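Local coordinates for protein Serpin48 (Tenebrio molitor, PDB 3OZQ) that acts as a highly specific serpin of insect innate immunity, inhibiting the serine protease SPE, at residues Y23-K28 / L283-V288; T101-R106 / K305-I310; K316-V321 / G325-A330; Q9-A14 / K78-K83. One frame throughout, in Å; residues are numbered along the deposited sequence.

Contact 1: Y23-K28 / L283-V288; sequences YKEVLK and LKKLGV
Glu25 and Lys285 meet through their side chains at a surface seam between two helices. Their side chains cross at about a right angle, and the carboxylate rests on the aliphatic part of the lysine. Glu25 OE2 is 3.4 Å from Lys285 CG, and Glu25 CD is 3.7 Å from Lys285 CB. The touch is therefore oxygen against methylene. The two charges are not in contact, as Lys285 NZ is 5.3 Å from Glu25 OE2. Lys28 joins from one turn further along, its chain extended beyond CG. Lys28 NZ comes within 3.6 Å of Lys285 CE, and the two ammonium nitrogens, Lys28 NZ and Lys285 NZ, stand 4.3 Å apart. Glu25 OE2 is salt-bridged to Lys28 NZ within the same helix, though the modelled 2.5 Å is very short and its exact length is doubtful. The carboxylate probably offsets the two like charges. In serpin terms the seam joins helix A, residues 10-29, to helix I, residues 279-286, which follows strand 6A. Replacing Glu25 with alanine removes the carboxylate, which is likely to leave Lys28 without its salt-bridge mate and the two lysines facing each other with less compensation. Lys285 is bent at chi2 (-69°) and chi3 (-59°), which carries its CE toward the Lys28 ammonium group. Its helix ends at once: Gly287 has positive phi and closes a Schellman motif, with Val288 N bonded to Leu283 O at 3.1 Å. Helix 10-29 is held from elsewhere. Tyr23 OH and Lys24 NZ both hydrogen-bond Glu247, and the Tyr23 ring meets Phe34.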
# COMPACT_ATOMS: atom_id res chain seq x y z
N TYR A 23 2.20 -5.24 7.54
CA TYR A 23 1.00 -6.06 7.56
C TYR A 23 0.72 -6.53 8.99
O TYR A 23 -0.41 -6.42 9.48
CB TYR A 23 1.15 -7.24 6.57
CG TYR A 23 -0.03 -8.18 6.44
CD1 TYR A 23 -0.75 -8.28 5.25
CD2 TYR A 23 -0.40 -9.00 7.50
CE1 TYR A 23 -1.82 -9.16 5.12
CE2 TYR A 23 -1.46 -9.89 7.38
CZ TYR A 23 -2.17 -9.96 6.20
OH TYR A 23 -3.22 -10.84 6.10
N LYS A 24 1.75 -7.05 9.65
CA LYS A 24 1.60 -7.60 11.00
C LYS A 24 1.07 -6.56 11.97
O LYS A 24 0.26 -6.86 12.85
CB LYS A 24 2.93 -8.16 11.52
CG LYS A 24 2.80 -8.99 12.79
CD LYS A 24 4.08 -9.78 13.10
CE LYS A 24 4.21 -11.05 12.24
NZ LYS A 24 3.48 -12.26 12.79
N GLU A 25 1.52 -5.33 11.82
CA GLU A 25 1.04 -4.24 12.65
C GLU A 25 -0.40 -3.87 12.32
O GLU A 25 -1.24 -3.76 13.21
CB GLU A 25 1.95 -3.03 12.50
CG GLU A 25 2.42 -2.45 13.80
CD GLU A 25 2.83 -3.53 14.79
OE1 GLU A 25 3.72 -4.33 14.46
OE2 GLU A 25 2.25 -3.57 15.90
N VAL A 26 -0.69 -3.70 11.04
CA VAL A 26 -2.03 -3.25 10.64
C VAL A 26 -3.11 -4.22 11.10
O VAL A 26 -4.19 -3.80 11.53
CB VAL A 26 -2.13 -3.00 9.13
CG1 VAL A 26 -3.60 -2.86 8.71
CG2 VAL A 26 -1.36 -1.75 8.77
N LEU A 27 -2.81 -5.51 11.01
CA LEU A 27 -3.66 -6.57 11.52
C LEU A 27 -4.22 -6.26 12.90
O LEU A 27 -5.39 -6.54 13.17
CB LEU A 27 -2.84 -7.86 11.62
CG LEU A 27 -3.23 -9.02 10.73
CD1 LEU A 27 -2.20 -10.13 10.90
CD2 LEU A 27 -4.64 -9.50 11.08
N LYS A 28 -3.38 -5.72 13.77
CA LYS A 28 -3.75 -5.48 15.16
C LYS A 28 -4.99 -4.62 15.29
O LYS A 28 -5.80 -4.83 16.19
CB LYS A 28 -2.59 -4.81 15.92
CG LYS A 28 -1.39 -5.71 16.16
CD LYS A 28 -0.28 -4.92 16.87
CE LYS A 28 0.90 -5.80 17.26
NZ LYS A 28 1.95 -4.98 17.93
N LEU A 283 4.55 2.81 12.76
CA LEU A 283 5.97 3.13 12.75
C LEU A 283 6.58 3.14 14.15
O LEU A 283 7.75 2.82 14.33
CB LEU A 283 6.23 4.45 12.02
CG LEU A 283 5.90 4.31 10.53
CD1 LEU A 283 5.96 5.65 9.79
CD2 LEU A 283 6.85 3.28 9.90
N LYS A 284 5.77 3.49 15.15
CA LYS A 284 6.22 3.45 16.53
C LYS A 284 6.65 2.05 16.95
O LYS A 284 7.67 1.89 17.60
CB LYS A 284 5.16 4.01 17.50
CG LYS A 284 5.16 5.54 17.59
CD LYS A 284 4.17 6.06 18.65
CE LYS A 284 4.83 6.19 20.01
NZ LYS A 284 5.54 7.49 20.20
N LYS A 285 5.87 1.04 16.57
CA LYS A 285 6.23 -0.33 16.91
C LYS A 285 7.48 -0.78 16.18
O LYS A 285 8.19 -1.67 16.64
CB LYS A 285 5.07 -1.30 16.64
CG LYS A 285 4.05 -1.39 17.76
CD LYS A 285 4.62 -2.08 19.00
CE LYS A 285 5.11 -3.49 18.69
NZ LYS A 285 5.65 -4.17 19.90
N LEU A 286 7.76 -0.16 15.04
CA LEU A 286 8.87 -0.56 14.17
C LEU A 286 10.20 0.14 14.46
O LEU A 286 11.23 -0.25 13.91
CB LEU A 286 8.50 -0.34 12.70
CG LEU A 286 7.28 -1.14 12.22
CD1 LEU A 286 7.11 -0.97 10.72
CD2 LEU A 286 7.45 -2.60 12.59
N GLY A 287 10.16 1.19 15.28
CA GLY A 287 11.38 1.84 15.73
C GLY A 287 11.51 3.34 15.57
O GLY A 287 12.52 3.91 15.98
N VAL A 288 10.52 3.99 14.97
CA VAL A 288 10.54 5.44 14.87
C VAL A 288 9.91 6.04 16.13
O VAL A 288 8.70 5.92 16.34
CB VAL A 288 9.77 5.96 13.65
CG1 VAL A 288 9.80 7.48 13.61
CG2 VAL A 288 10.33 5.38 12.37

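Contact 2: T101-R106 / K305-I310; sequences TNFSVR and KGDLVI
Phe103 reaches out of one loop and packs against Asp307 and Leu308 of another. It is the largest contributor to the contact. Its CG stands beside the backbone N (chi1 -47°), which turns the ring toward the second loop. Asp307 lies over one ring face. Asp307 CB makes a CH-pi contact 4.1 Å from the Phe103 centroid, 19° off the ring normal. The carboxylate continues past the rim, its plane 27° from that of the ring, and brings Asp307 OD1 to 3.2 Å from Phe103 CE2. This oxygen is not left to the ring alone, because it accepts a hydrogen bond from Glu304 N just ahead of the segment. That bond probably helps to hold the carboxylate in place. The opposite ring face carries Asn102 CB, 3.9 Å above the plane of Phe103, so the ring is sandwiched between a neighbour in sequence and a residue about 200 positions away. Leu308 comes in obliquely. Its CD2 methyl is 3.5 Å from Phe103 CD1, and the two side chains run past each other in opposite directions. No hydrogen bond links the segments. Leu308 also packs on Val99 of strand 90-100. The contact thus joins the loop between strand 90-100 and helix 107-115, serpin strand 2A and helix E, to the loop that leads into strand 310-321, serpin strand 5A. Arg106, at the N-cap position of helix 107-115, bonds to Ser299 nearby.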
# COMPACT_ATOMS: atom_id res chain seq x y z
N THR A 101 1.13 26.72 10.54
CA THR A 101 1.38 28.00 9.83
C THR A 101 2.53 28.79 10.45
O THR A 101 3.25 29.50 9.75
CB THR A 101 0.13 28.94 9.65
OG1 THR A 101 -0.79 28.80 10.74
CG2 THR A 101 -0.59 28.65 8.34
N ASN A 102 2.70 28.66 11.76
CA ASN A 102 3.69 29.47 12.46
C ASN A 102 5.06 29.30 11.86
O ASN A 102 5.88 30.22 11.91
CB ASN A 102 3.71 29.12 13.95
CG ASN A 102 2.33 29.13 14.55
OD1 ASN A 102 1.51 28.24 14.28
ND2 ASN A 102 2.05 30.14 15.38
N PHE A 103 5.32 28.13 11.27
CA PHE A 103 6.66 27.84 10.79
C PHE A 103 6.66 27.61 9.28
O PHE A 103 6.42 26.49 8.80
CB PHE A 103 7.28 26.65 11.55
CG PHE A 103 7.12 26.74 13.05
CD1 PHE A 103 6.13 26.02 13.70
CD2 PHE A 103 7.97 27.53 13.80
CE1 PHE A 103 5.99 26.08 15.07
CE2 PHE A 103 7.82 27.60 15.18
CZ PHE A 103 6.84 26.88 15.82
N SER A 104 6.93 28.69 8.54
CA SER A 104 6.99 28.67 7.09
C SER A 104 7.87 27.53 6.56
O SER A 104 9.02 27.38 6.94
CB SER A 104 7.53 30.01 6.57
OG SER A 104 6.61 31.05 6.84
N VAL A 105 7.30 26.73 5.67
CA VAL A 105 8.04 25.63 5.08
C VAL A 105 9.18 26.17 4.22
O VAL A 105 8.97 27.03 3.36
CB VAL A 105 7.11 24.75 4.21
CG1 VAL A 105 7.88 23.54 3.67
CG2 VAL A 105 5.91 24.32 5.01
N ARG A 106 10.38 25.64 4.45
CA ARG A 106 11.54 26.01 3.64
C ARG A 106 11.34 25.62 2.18
O ARG A 106 11.12 24.45 1.87
CB ARG A 106 12.80 25.35 4.20
CG ARG A 106 13.03 25.65 5.67
CD ARG A 106 14.29 25.00 6.19
NE ARG A 106 14.30 24.95 7.65
CZ ARG A 106 14.65 25.97 8.44
NH1 ARG A 106 15.03 27.12 7.90
NH2 ARG A 106 14.62 25.84 9.76
N LYS A 305 15.00 23.08 15.98
CA LYS A 305 14.78 21.80 16.62
C LYS A 305 13.74 21.86 17.75
O LYS A 305 13.83 22.69 18.64
CB LYS A 305 16.10 21.25 17.17
CG LYS A 305 15.96 19.94 17.92
CD LYS A 305 17.29 19.47 18.47
CE LYS A 305 17.20 18.08 19.05
NZ LYS A 305 16.38 18.03 20.29
N GLY A 306 12.76 20.96 17.71
CA GLY A 306 11.79 20.87 18.78
C GLY A 306 10.53 21.68 18.53
O GLY A 306 9.53 21.48 19.21
N ASP A 307 10.58 22.59 17.56
CA ASP A 307 9.41 23.32 17.10
C ASP A 307 8.35 22.39 16.50
O ASP A 307 7.15 22.52 16.76
CB ASP A 307 9.83 24.34 16.03
CG ASP A 307 10.44 25.62 16.63
OD1 ASP A 307 10.81 26.52 15.85
OD2 ASP A 307 10.53 25.73 17.88
N LEU A 308 8.78 21.47 15.65
CA LEU A 308 7.84 20.59 14.97
C LEU A 308 8.07 19.15 15.37
O LEU A 308 9.19 18.77 15.71
CB LEU A 308 7.95 20.76 13.47
CG LEU A 308 7.59 22.15 12.93
CD1 LEU A 308 7.81 22.21 11.42
CD2 LEU A 308 6.16 22.53 13.28
N VAL A 309 7.00 18.37 15.40
CA VAL A 309 7.09 16.92 15.54
C VAL A 309 6.12 16.37 14.51
O VAL A 309 5.27 17.11 14.02
CB VAL A 309 6.68 16.44 16.94
CG1 VAL A 309 7.43 17.23 18.03
CG2 VAL A 309 5.17 16.56 17.12
N ILE A 310 6.24 15.09 14.18
CA ILE A 310 5.24 14.49 13.32
C ILE A 310 4.04 14.16 14.18
O ILE A 310 4.12 13.29 15.05
CB ILE A 310 5.74 13.20 12.62
CG1 ILE A 310 6.92 13.49 11.69
CG2 ILE A 310 4.60 12.58 11.83
CD1 ILE A 310 7.37 12.23 10.89

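Contact 3: K316-V321 / G325-A330; sequences KSFIDV and GVEAAA
Asp320 and Glu327 are joined by the single direct hydrogen bond between the segments. Glu327 N donates to Asp320 O at 2.9 Å, nearly straight at 161° and in the carbonyl plane. The same oxygen takes a CA-H...O contact from Val326 CA at 3.2 Å, and a water that also accepts from Ala328 N donates to it. Val321 and Val326 form one beta bridge here. Glu327 then takes up a left-handed helical conformation, and the chain turns off the strand. A second water spans the acids, donating to Asp320 OD1 at 2.7 Å and to Glu327 OE1 at 2.8 Å. It probably eases the nearness of two like charges. Glu327 is bent at chi2 (65°), which brings its carboxylate to the edge of the Phe318 ring. Glu327 OE1 is 3.2 Å from Phe318 CE2, near the ring plane, and the two flat groups are almost perpendicular. Apolar contact is lighter. Val321 and Val326 lie side by side, with Val321 CG2 3.9 Å from Val326 CG1, and Ile319 CG1 reaches Val326 CB at 4.4 Å. Gly325 and the residues after it form the proximal hinge of the serpin reactive-centre loop. The short strand 325-326 pairs antiparallel with strand 163-174, so the start of the loop is slipped between serpin strands 3A and 5A. On its other side, strand 310-321 is bonded to strand 260-278.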
# COMPACT_ATOMS: atom_id res chain seq x y z
N LYS A 316 -4.73 6.44 3.29
CA LYS A 316 -6.01 5.92 2.86
C LYS A 316 -5.90 5.44 1.44
O LYS A 316 -5.30 6.10 0.60
CB LYS A 316 -7.10 7.00 2.95
CG LYS A 316 -8.51 6.45 2.80
CD LYS A 316 -9.52 7.50 3.22
CE LYS A 316 -10.92 6.90 3.32
NZ LYS A 316 -11.91 7.84 3.94
N SER A 317 -6.48 4.26 1.19
CA SER A 317 -6.39 3.64 -0.13
C SER A 317 -7.58 2.71 -0.33
O SER A 317 -8.25 2.32 0.62
CB SER A 317 -5.08 2.86 -0.26
OG SER A 317 -5.10 1.68 0.54
N PHE A 318 -7.84 2.38 -1.59
CA PHE A 318 -8.85 1.38 -1.93
C PHE A 318 -8.40 0.55 -3.12
O PHE A 318 -7.47 0.93 -3.85
CB PHE A 318 -10.19 2.02 -2.24
CG PHE A 318 -10.22 2.76 -3.54
CD1 PHE A 318 -9.72 4.05 -3.63
CD2 PHE A 318 -10.75 2.17 -4.67
CE1 PHE A 318 -9.74 4.73 -4.83
CE2 PHE A 318 -10.78 2.85 -5.88
CZ PHE A 318 -10.27 4.13 -5.95
N ILE A 319 -9.06 -0.58 -3.28
CA ILE A 319 -8.86 -1.44 -4.44
C ILE A 319 -10.23 -1.98 -4.83
O ILE A 319 -11.08 -2.28 -3.98
CB ILE A 319 -7.93 -2.61 -4.13
CG1 ILE A 319 -7.62 -3.39 -5.43
CG2 ILE A 319 -8.58 -3.52 -3.09
CD1 ILE A 319 -6.59 -4.49 -5.25
N ASP A 320 -10.44 -2.08 -6.13
CA ASP A 320 -11.72 -2.53 -6.64
C ASP A 320 -11.43 -3.55 -7.73
O ASP A 320 -10.95 -3.20 -8.81
CB ASP A 320 -12.54 -1.34 -7.16
CG ASP A 320 -13.99 -1.70 -7.40
OD1 ASP A 320 -14.81 -0.77 -7.57
OD2 ASP A 320 -14.31 -2.91 -7.42
N VAL A 321 -11.66 -4.82 -7.42
CA VAL A 321 -11.23 -5.89 -8.31
C VAL A 321 -12.41 -6.44 -9.07
O VAL A 321 -13.39 -6.88 -8.47
CB VAL A 321 -10.51 -7.01 -7.54
CG1 VAL A 321 -10.28 -8.19 -8.44
CG2 VAL A 321 -9.19 -6.49 -6.99
N GLY A 325 -9.95 -5.82 -14.46
CA GLY A 325 -8.75 -5.61 -13.67
C GLY A 325 -9.08 -4.90 -12.38
O GLY A 325 -10.03 -5.26 -11.68
N VAL A 326 -8.30 -3.87 -12.05
CA VAL A 326 -8.51 -3.15 -10.81
C VAL A 326 -8.79 -1.68 -11.13
O VAL A 326 -8.04 -1.05 -11.88
CB VAL A 326 -7.31 -3.29 -9.85
CG1 VAL A 326 -6.92 -4.74 -9.70
CG2 VAL A 326 -6.14 -2.49 -10.35
N GLU A 327 -9.88 -1.16 -10.57
CA GLU A 327 -10.33 0.19 -10.89
C GLU A 327 -10.48 0.34 -12.40
O GLU A 327 -10.13 1.37 -12.98
CB GLU A 327 -9.35 1.22 -10.31
CG GLU A 327 -9.74 2.68 -10.50
CD GLU A 327 -11.00 3.07 -9.75
OE1 GLU A 327 -11.53 2.24 -8.98
OE2 GLU A 327 -11.47 4.22 -9.93
N ALA A 328 -10.98 -0.72 -13.04
CA ALA A 328 -11.21 -0.73 -14.48
C ALA A 328 -12.70 -0.68 -14.80
O ALA A 328 -13.49 -1.46 -14.26
CB ALA A 328 -10.57 -1.96 -15.12
N ALA A 329 -13.08 0.23 -15.69
CA ALA A 329 -14.47 0.31 -16.16
C ALA A 329 -14.80 -0.89 -17.03
O ALA A 329 -13.95 -1.40 -17.76
CB ALA A 329 -14.69 1.61 -16.93
N ALA A 330 -16.05 -1.34 -16.96
CA ALA A 330 -16.51 -2.46 -17.78
C ALA A 330 -16.33 -2.17 -19.27
O ALA A 330 -16.85 -1.18 -19.79
CB ALA A 330 -17.97 -2.77 -17.47
O HOH W 1 -12.33 -2.57 -11.60
O HOH W 2 -13.95 1.81 -7.59

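Contact 4: Q9-A14 / K78-K83; sequences QEFPNA and KEVLSK
Gln9 reaches across to Glu79 with an extended side chain. Gln9 NE2 donates to Glu79 OE1 at 3.1 Å, with an angle of 151° at the hydrogen. The donor meets the oxygen nearly in line with its C-O bond, and the amide and carboxylate planes are 66° apart. Glu79 OE1 also faces Lys83 NZ, a long salt bridge of 3.8 Å one turn on, and takes a weak hydrogen bond from Gly1 N. A leucine in place of Glu79 would probably leave the Gln9 amide without its acceptor and Lys83 without its counter-charge. Phe11 makes the apolar part. Its CG lies anti to the backbone nitrogen (chi1 175°), which directs the ring at helix 70-83. One ring edge meets both methyls of Val80. Phe11 CE2 is only 3.3 Å from Val80 CG2, a tight fit, and Phe11 CD2 is 3.6 Å from Val80 CG1. Val80 has the greatest share of buried surface here. Pro12 follows, its CG 4.4 Å from Val80 CG1, a looser flank to the same valine. The contact joins the start of helix 10-29, serpin helix A, to the end of helix 70-83, serpin helix D. Phe66, in the loop leading to helix 70-83, meets the Phe11 ring, and Phe39 of helix 38-50 packs on Val80 and Leu81.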
# COMPACT_ATOMS: atom_id res chain seq x y z
N GLN A 9 17.94 -4.71 -6.91
CA GLN A 9 18.26 -3.52 -6.14
C GLN A 9 17.79 -3.71 -4.71
O GLN A 9 16.92 -4.55 -4.44
CB GLN A 9 17.58 -2.29 -6.76
CG GLN A 9 17.68 -2.24 -8.28
CD GLN A 9 16.95 -1.05 -8.87
OE1 GLN A 9 15.90 -1.20 -9.51
NE2 GLN A 9 17.50 0.14 -8.67
N GLU A 10 18.33 -2.91 -3.79
CA GLU A 10 18.04 -3.12 -2.38
C GLU A 10 17.10 -2.08 -1.77
O GLU A 10 16.84 -2.11 -0.56
CB GLU A 10 19.32 -3.19 -1.57
CG GLU A 10 20.03 -1.86 -1.47
CD GLU A 10 21.48 -1.95 -1.87
OE1 GLU A 10 21.84 -2.92 -2.59
OE2 GLU A 10 22.26 -1.06 -1.48
N PHE A 11 16.62 -1.14 -2.57
CA PHE A 11 15.50 -0.33 -2.11
C PHE A 11 14.20 -1.08 -2.39
O PHE A 11 13.36 -1.21 -1.50
CB PHE A 11 15.47 1.07 -2.73
CG PHE A 11 14.26 1.85 -2.34
CD1 PHE A 11 14.07 2.25 -1.02
CD2 PHE A 11 13.28 2.16 -3.27
CE1 PHE A 11 12.95 2.97 -0.65
CE2 PHE A 11 12.15 2.88 -2.90
CZ PHE A 11 11.98 3.28 -1.60
N PRO A 12 14.04 -1.59 -3.62
CA PRO A 12 12.94 -2.51 -3.90
C PRO A 12 12.94 -3.64 -2.88
O PRO A 12 11.88 -4.12 -2.47
CB PRO A 12 13.28 -3.04 -5.28
CG PRO A 12 13.99 -1.91 -5.93
CD PRO A 12 14.81 -1.29 -4.84
N ASN A 13 14.13 -4.05 -2.46
CA ASN A 13 14.27 -5.14 -1.51
C ASN A 13 13.88 -4.73 -0.08
O ASN A 13 13.30 -5.52 0.66
CB ASN A 13 15.72 -5.66 -1.54
CG ASN A 13 15.80 -7.16 -1.37
OD1 ASN A 13 16.31 -7.86 -2.25
ND2 ASN A 13 15.31 -7.66 -0.25
N ALA A 14 14.20 -3.49 0.30
CA ALA A 14 13.87 -3.00 1.64
C ALA A 14 12.36 -2.85 1.84
O ALA A 14 11.84 -3.10 2.92
CB ALA A 14 14.58 -1.68 1.92
N LYS A 78 13.71 8.14 -6.17
CA LYS A 78 13.34 8.86 -7.36
C LYS A 78 13.15 7.90 -8.53
O LYS A 78 12.25 8.08 -9.35
CB LYS A 78 14.42 9.90 -7.69
CG LYS A 78 14.23 10.62 -9.01
CD LYS A 78 13.12 11.65 -8.94
CE LYS A 78 13.15 12.55 -10.16
NZ LYS A 78 14.44 13.32 -10.28
N GLU A 79 13.99 6.86 -8.60
CA GLU A 79 13.87 5.88 -9.69
C GLU A 79 12.59 5.04 -9.60
O GLU A 79 11.84 4.94 -10.56
CB GLU A 79 15.12 4.99 -9.80
CG GLU A 79 15.09 4.07 -11.05
CD GLU A 79 16.43 3.37 -11.33
OE1 GLU A 79 16.72 2.34 -10.67
OE2 GLU A 79 17.19 3.84 -12.21
N VAL A 80 12.34 4.43 -8.44
CA VAL A 80 11.14 3.61 -8.30
C VAL A 80 9.88 4.42 -8.62
O VAL A 80 9.05 3.99 -9.42
CB VAL A 80 11.02 2.98 -6.89
CG1 VAL A 80 12.12 1.96 -6.68
CG2 VAL A 80 11.06 4.05 -5.82
N LEU A 81 9.74 5.59 -8.01
CA LEU A 81 8.54 6.40 -8.24
C LEU A 81 8.31 6.75 -9.72
O LEU A 81 7.17 6.79 -10.18
CB LEU A 81 8.58 7.68 -7.41
CG LEU A 81 8.17 7.52 -5.94
CD1 LEU A 81 8.23 8.88 -5.26
CD2 LEU A 81 6.78 6.91 -5.83
N SER A 82 9.38 7.04 -10.44
CA SER A 82 9.26 7.39 -11.85
C SER A 82 8.74 6.23 -12.71
O SER A 82 8.11 6.44 -13.74
CB SER A 82 10.61 7.87 -12.39
OG SER A 82 11.52 6.78 -12.49
N LYS A 83 9.00 5.00 -12.28
CA LYS A 83 8.61 3.84 -13.07
C LYS A 83 7.17 3.38 -12.82
O LYS A 83 6.55 2.75 -13.68
CB LYS A 83 9.58 2.68 -12.85
CG LYS A 83 10.98 2.98 -13.37
CD LYS A 83 11.96 1.89 -13.00
CE LYS A 83 13.36 2.23 -13.51
NZ LYS A 83 14.32 1.11 -13.36

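Overall arrangement
Contacts 1 and 4 share helix 10-29. Contact 4 lies at its start and contact 1 near its end, with centres 22 Å apart. Contacts 1 and 2 have centres 26 Å apart, and their nearest atoms are about 6 Å apart. Contacts 2 and 3 lie toward the two ends of strand 310-321, which begins in the loop of contact 2, and their centres are 37 Å apart. Contact 3 is on the other side of the chain's centre from contact 1, 26 Å between centres. No two contacts touch. Contact 3 is the one at the reactive-centre loop. Residues 337-345, further along that loop, are not modelled.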